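Local coordinates for protein Mypaa.01249.c (PDB 3RD5) that probably works as an oxidoreductase of the short-chain dehydrogenase/reductase family, although its own substrate and reaction have not been established, at residues E68-F80 against T104-G118. Numbering follows the deposited sequence.
Sequences ELDLQDLSSVRRF and TVDGFESQIGTNHLG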
loop_
_atom_site.group_PDB
_atom_site.type_symbol
_atom_site.label_atom_id
_atom_site.label_comp_id
_atom_site.label_asym_id
_atom_site.label_seq_id
_atom_site.Cartn_x
_atom_site.Cartn_y
_atom_site.Cartn_z
ATOM N N GLU A 68 10.966 8.755 9.737
ATOM C CA GLU A 68 10.830 7.482 10.444
ATOM C C GLU A 68 9.390 7.044 10.563
ATOM O O GLU A 68 8.514 7.824 10.969
ATOM C CB GLU A 68 11.414 7.582 11.858
ATOM C CG GLU A 68 11.718 6.237 12.477
ATOM C CD GLU A 68 12.208 6.336 13.895
ATOM O OE1 GLU A 68 12.921 7.306 14.219
ATOM O OE2 GLU A 68 11.870 5.424 14.686
ATOM N N LEU A 69 9.164 5.783 10.211
ATOM C CA LEU A 69 7.875 5.119 10.374
ATOM C C LEU A 69 8.157 3.645 10.608
ATOM O O LEU A 69 8.787 2.991 9.758
ATOM C CB LEU A 69 6.990 5.295 9.150
ATOM C CG LEU A 69 5.729 4.426 9.060
ATOM C CD1 LEU A 69 4.805 4.821 10.219
ATOM C CD2 LEU A 69 5.057 4.590 7.695
ATOM N N ASP A 70 7.613 3.081 11.696
ATOM C CA ASP A 70 7.616 1.657 11.933
ATOM C C ASP A 70 6.180 1.142 11.879
ATOM O O ASP A 70 5.415 1.318 12.837
ATOM C CB ASP A 70 8.224 1.342 13.303
ATOM C CG ASP A 70 8.333 -0.133 13.584
ATOM O OD1 ASP A 70 7.929 -0.949 12.739
ATOM O OD2 ASP A 70 8.862 -0.483 14.708
ATOM N N LEU A 71 5.790 0.553 10.756
ATOM C CA LEU A 71 4.447 0.018 10.572
ATOM C C LEU A 71 4.088 -1.092 11.539
ATOM O O LEU A 71 2.921 -1.389 11.676
ATOM C CB LEU A 71 4.237 -0.475 9.137
ATOM C CG LEU A 71 4.117 0.636 8.072
ATOM C CD1 LEU A 71 4.344 -0.009 6.687
ATOM C CD2 LEU A 71 2.687 1.262 8.147
ATOM N N GLN A 72 5.073 -1.683 12.215
ATOM C CA GLN A 72 4.866 -2.691 13.267
ATOM C C GLN A 72 4.701 -2.112 14.656
ATOM O O GLN A 72 4.786 -2.851 15.648
ATOM C CB GLN A 72 6.008 -3.725 13.275
ATOM C CG GLN A 72 6.159 -4.415 11.920
ATOM C CD GLN A 72 7.099 -5.618 11.916
ATOM O OE1 GLN A 72 7.365 -6.238 12.958
ATOM N NE2 GLN A 72 7.508 -6.025 10.718
ATOM N N ASP A 73 4.451 -0.815 14.738
ATOM C CA ASP A 73 4.289 -0.122 16.046
ATOM C C ASP A 73 3.268 0.999 15.836
ATOM O O ASP A 73 3.577 2.021 15.244
ATOM C CB ASP A 73 5.660 0.382 16.513
ATOM C CG ASP A 73 5.631 1.138 17.825
ATOM O OD1 ASP A 73 4.546 1.507 18.306
ATOM O OD2 ASP A 73 6.739 1.350 18.405
ATOM N N LEU A 74 2.033 0.773 16.273
ATOM C CA LEU A 74 1.004 1.778 16.047
ATOM C C LEU A 74 1.325 3.140 16.645
ATOM O O LEU A 74 0.872 4.175 16.134
ATOM C CB LEU A 74 -0.373 1.265 16.492
ATOM C CG LEU A 74 -0.963 0.123 15.695
ATOM C CD1 LEU A 74 -2.231 -0.415 16.399
ATOM C CD2 LEU A 74 -1.319 0.589 14.273
ATOM N N SER A 75 2.109 3.192 17.727
ATOM C CA SER A 75 2.517 4.486 18.266
ATOM C C SER A 75 3.422 5.266 17.325
ATOM O O SER A 75 3.313 6.481 17.231
ATOM C CB SER A 75 3.164 4.352 19.647
ATOM O OG SER A 75 4.489 3.802 19.621
ATOM N N SER A 76 4.262 4.547 16.596
ATOM C CA SER A 76 5.082 5.134 15.562
ATOM C C SER A 76 4.244 5.594 14.354
ATOM O O SER A 76 4.489 6.679 13.824
ATOM C CB SER A 76 6.085 4.078 15.061
ATOM O OG SER A 76 6.903 4.651 14.046
ATOM N N VAL A 77 3.275 4.792 13.939
ATOM C CA VAL A 77 2.345 5.203 12.893
ATOM C C VAL A 77 1.707 6.547 13.250
ATOM O O VAL A 77 1.623 7.444 12.416
ATOM C CB VAL A 77 1.281 4.122 12.615
ATOM C CG1 VAL A 77 0.192 4.607 11.566
ATOM C CG2 VAL A 77 1.954 2.811 12.130
ATOM N N ARG A 78 1.223 6.662 14.486
ATOM C CA ARG A 78 0.550 7.880 14.963
ATOM C C ARG A 78 1.475 9.086 14.968
ATOM O O ARG A 78 1.093 10.174 14.519
ATOM C CB ARG A 78 -0.047 7.651 16.353
ATOM C CG ARG A 78 -1.245 6.747 16.342
ATOM C CD ARG A 78 -1.979 6.724 17.701
ATOM N NE ARG A 78 -3.346 6.299 17.472
ATOM C CZ ARG A 78 -4.350 7.107 17.154
ATOM N NH1 ARG A 78 -4.208 8.434 17.092
ATOM N NH2 ARG A 78 -5.533 6.578 16.947
ATOM N N ARG A 79 2.690 8.907 15.462
ATOM C CA ARG A 79 3.672 10.003 15.514
ATOM C C ARG A 79 4.013 10.470 14.079
ATOM O O ARG A 79 4.072 11.676 13.801
ATOM C CB ARG A 79 4.912 9.520 16.263
ATOM C CG ARG A 79 4.763 9.500 17.773
ATOM C CD ARG A 79 6.128 9.329 18.474
ATOM N NE ARG A 79 6.898 8.177 17.996
ATOM C CZ ARG A 79 6.784 6.921 18.427
ATOM N NH1 ARG A 79 5.921 6.601 19.391
ATOM N NH2 ARG A 79 7.555 5.973 17.906
ATOM N N PHE A 80 4.200 9.518 13.174
ATOM C CA PHE A 80 4.509 9.857 11.786
ATOM C C PHE A 80 3.349 10.619 11.146
ATOM O O PHE A 80 3.524 11.678 10.538
ATOM C CB PHE A 80 4.856 8.618 10.957
ATOM C CG PHE A 80 4.888 8.920 9.488
ATOM C CD1 PHE A 80 5.998 9.559 8.934
ATOM C CD2 PHE A 80 3.805 8.667 8.672
ATOM C CE1 PHE A 80 6.001 9.940 7.591
ATOM C CE2 PHE A 80 3.815 9.063 7.333
ATOM C CZ PHE A 80 4.923 9.697 6.803
ATOM N N THR A 104 4.149 -8.324 16.138
ATOM C CA THR A 104 4.509 -6.909 16.249
ATOM C C THR A 104 4.416 -6.464 17.718
ATOM O O THR A 104 3.942 -7.187 18.564
ATOM C CB THR A 104 3.583 -6.040 15.358
ATOM O OG1 THR A 104 2.251 -5.983 15.935
ATOM C CG2 THR A 104 3.506 -6.526 13.957
ATOM N N VAL A 105 4.816 -5.203 17.949
ATOM C CA VAL A 105 4.705 -4.536 19.240
ATOM C C VAL A 105 3.266 -4.648 19.795
ATOM O O VAL A 105 3.016 -4.790 21.018
ATOM C CB VAL A 105 5.094 -3.004 19.061
ATOM C CG1 VAL A 105 4.915 -2.265 20.342
ATOM C CG2 VAL A 105 6.550 -2.874 18.504
ATOM N N ASP A 106 2.309 -4.535 18.876
ATOM C CA ASP A 106 0.890 -4.549 19.210
ATOM C C ASP A 106 0.236 -5.938 19.248
ATOM O O ASP A 106 -0.976 -6.059 19.471
ATOM C CB ASP A 106 0.157 -3.602 18.232
ATOM C CG ASP A 106 0.747 -2.192 18.271
ATOM O OD1 ASP A 106 0.575 -1.529 19.330
ATOM O OD2 ASP A 106 1.427 -1.805 17.302
ATOM N N GLY A 107 1.046 -6.965 19.048
ATOM C CA GLY A 107 0.580 -8.350 19.100
ATOM C C GLY A 107 -0.015 -8.902 17.848
ATOM O O GLY A 107 -0.685 -9.950 17.867
ATOM N N PHE A 108 0.237 -8.224 16.728
ATOM C CA PHE A 108 -0.303 -8.695 15.468
ATOM C C PHE A 108 0.678 -9.666 14.802
ATOM O O PHE A 108 1.887 -9.508 14.914
ATOM C CB PHE A 108 -0.555 -7.546 14.475
ATOM C CG PHE A 108 -1.359 -6.389 15.015
ATOM C CD1 PHE A 108 -2.429 -6.572 15.892
ATOM C CD2 PHE A 108 -1.106 -5.104 14.542
ATOM C CE1 PHE A 108 -3.147 -5.484 16.330
ATOM C CE2 PHE A 108 -1.877 -4.007 14.976
ATOM C CZ PHE A 108 -2.866 -4.228 15.896
ATOM N N GLU A 109 0.175 -10.653 14.058
ATOM C CA GLU A 109 1.044 -11.461 13.188
ATOM C C GLU A 109 1.737 -10.483 12.229
ATOM O O GLU A 109 1.123 -9.514 11.751
ATOM C CB GLU A 109 0.242 -12.551 12.476
ATOM C CG GLU A 109 1.029 -13.446 11.540
ATOM C CD GLU A 109 1.261 -12.839 10.143
ATOM O OE1 GLU A 109 0.307 -12.209 9.629
ATOM O OE2 GLU A 109 2.381 -12.978 9.580
ATOM N N SER A 110 3.018 -10.696 11.965
ATOM C CA SER A 110 3.784 -9.605 11.343
ATOM C C SER A 110 3.363 -9.221 9.927
ATOM O O SER A 110 3.440 -8.047 9.569
ATOM C CB SER A 110 5.302 -9.837 11.441
ATOM O OG SER A 110 5.745 -10.863 10.560
ATOM N N GLN A 111 2.914 -10.177 9.131
ATOM C CA GLN A 111 2.532 -9.852 7.753
ATOM C C GLN A 111 1.214 -9.083 7.747
ATOM O O GLN A 111 1.113 -8.037 7.104
ATOM C CB GLN A 111 2.522 -11.084 6.852
ATOM C CG GLN A 111 3.877 -11.763 6.797
ATOM C CD GLN A 111 3.961 -12.828 5.743
ATOM O OE1 GLN A 111 3.939 -12.534 4.530
ATOM N NE2 GLN A 111 4.077 -14.088 6.175
ATOM N N ILE A 112 0.172 -9.599 8.382
ATOM C CA ILE A 112 -1.086 -8.828 8.437
ATOM C C ILE A 112 -0.848 -7.507 9.162
ATOM O O ILE A 112 -1.428 -6.468 8.784
ATOM C CB ILE A 112 -2.246 -9.652 9.029
ATOM C CG1 ILE A 112 -3.595 -9.007 8.783
ATOM C CG2 ILE A 112 -2.081 -9.890 10.538
ATOM C CD1 ILE A 112 -4.078 -9.069 7.323
ATOM N N GLY A 113 -0.003 -7.519 10.184
ATOM C CA GLY A 113 0.248 -6.315 10.980
ATOM C C GLY A 113 0.954 -5.223 10.195
ATOM O O GLY A 113 0.611 -4.032 10.321
ATOM N N THR A 114 1.957 -5.586 9.440
ATOM C CA THR A 114 2.748 -4.634 8.653
ATOM C C THR A 114 1.985 -4.212 7.401
ATOM O O THR A 114 1.803 -3.028 7.111
ATOM C CB THR A 114 4.086 -5.253 8.202
ATOM O OG1 THR A 114 4.835 -5.682 9.353
ATOM C CG2 THR A 114 4.928 -4.249 7.377
ATOM N N ASN A 115 1.533 -5.194 6.618
ATOM C CA ASN A 115 1.086 -4.951 5.256
ATOM C C ASN A 115 -0.309 -4.361 5.232
ATOM O O ASN A 115 -0.622 -3.545 4.370
ATOM C CB ASN A 115 1.082 -6.267 4.494
ATOM C CG ASN A 115 2.459 -6.899 4.329
ATOM O OD1 ASN A 115 3.489 -6.279 4.637
ATOM N ND2 ASN A 115 2.492 -8.148 3.837
ATOM N N HIS A 116 -1.155 -4.793 6.170
ATOM C CA HIS A 116 -2.517 -4.293 6.255
ATOM C C HIS A 116 -2.768 -3.364 7.451
ATOM O O HIS A 116 -3.164 -2.205 7.276
ATOM C CB HIS A 116 -3.539 -5.461 6.251
ATOM C CG HIS A 116 -4.932 -5.030 6.529
ATOM N ND1 HIS A 116 -5.647 -4.214 5.683
ATOM C CD2 HIS A 116 -5.744 -5.289 7.581
ATOM C CE1 HIS A 116 -6.836 -3.963 6.217
ATOM N NE2 HIS A 116 -6.925 -4.612 7.376
ATOM N N LEU A 117 -2.601 -3.857 8.678
ATOM C CA LEU A 117 -3.075 -3.070 9.826
ATOM C C LEU A 117 -2.364 -1.757 10.024
ATOM O O LEU A 117 -2.988 -0.732 10.323
ATOM C CB LEU A 117 -3.085 -3.895 11.136
ATOM C CG LEU A 117 -4.034 -5.111 11.115
ATOM C CD1 LEU A 117 -3.721 -6.122 12.263
ATOM C CD2 LEU A 117 -5.529 -4.710 11.161
ATOM N N GLY A 118 -1.050 -1.751 9.811
ATOM C CA GLY A 118 -0.318 -0.486 9.974
ATOM C C GLY A 118 -0.731 0.537 8.896
ATOM O O GLY A 118 -0.855 1.714 9.181
HETATM O O HOH W 1 0.640 -2.517 12.742
HETATM O O HOH W 2 1.992 0.703 19.735
#
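Gln72 reaches across to Thr104 and to Thr114, and its side chain can be followed outward atom by atom. CB lies 3.8 Å from CG2 of Thr104. CG, set anti to its own carbonyl carbon (chi1 -57°), runs on past that methyl and over the hydroxyl of Thr114. The chain stays extended beyond CG and passes at a slant across Thr114 in the first turns of helix 110-126: OE1 keeps to the side of Thr104 CG2, while NE2 comes to 3.0 Å from Thr114 OG1, a hydroxyl that already donates to Ser110 O. The backbone O of Gln72 heads off roughly at right angles to the side chain and accepts from Val105 N at 3.3 Å.

This lies beside the outer edge of the Rossmann-type sheet of a short-chain dehydrogenase/reductase: the turn from Asp70 to Asp73 leads out of edge strand 63-68 into helix 74-82, which packs beside helix 110-126. Two carboxylates meet the first turn of helix 74-82. Asp73 is its N-cap, and Asp106 OD2 takes Leu74 N on its syn side at 2.8 Å, in a nearly straight bond (168°). Asp106 OD1 accepts from a water that in turn accepts from Ser75 N.

Beyond that bond Leu74 lays CG against Asp106 OD2 and brings CD1 to the edge of the Phe108 ring, 3.9 Å from CE2; Leu117 CD1 and Asp106 CB lie over opposite faces of the ring, each offset toward its rim. Leu71 turns toward the helix, its CD2 3.6 Å from Gly118 C, where the glycine lets the backbones close in, and a second water donates to both Leu71 O and Gly113 O.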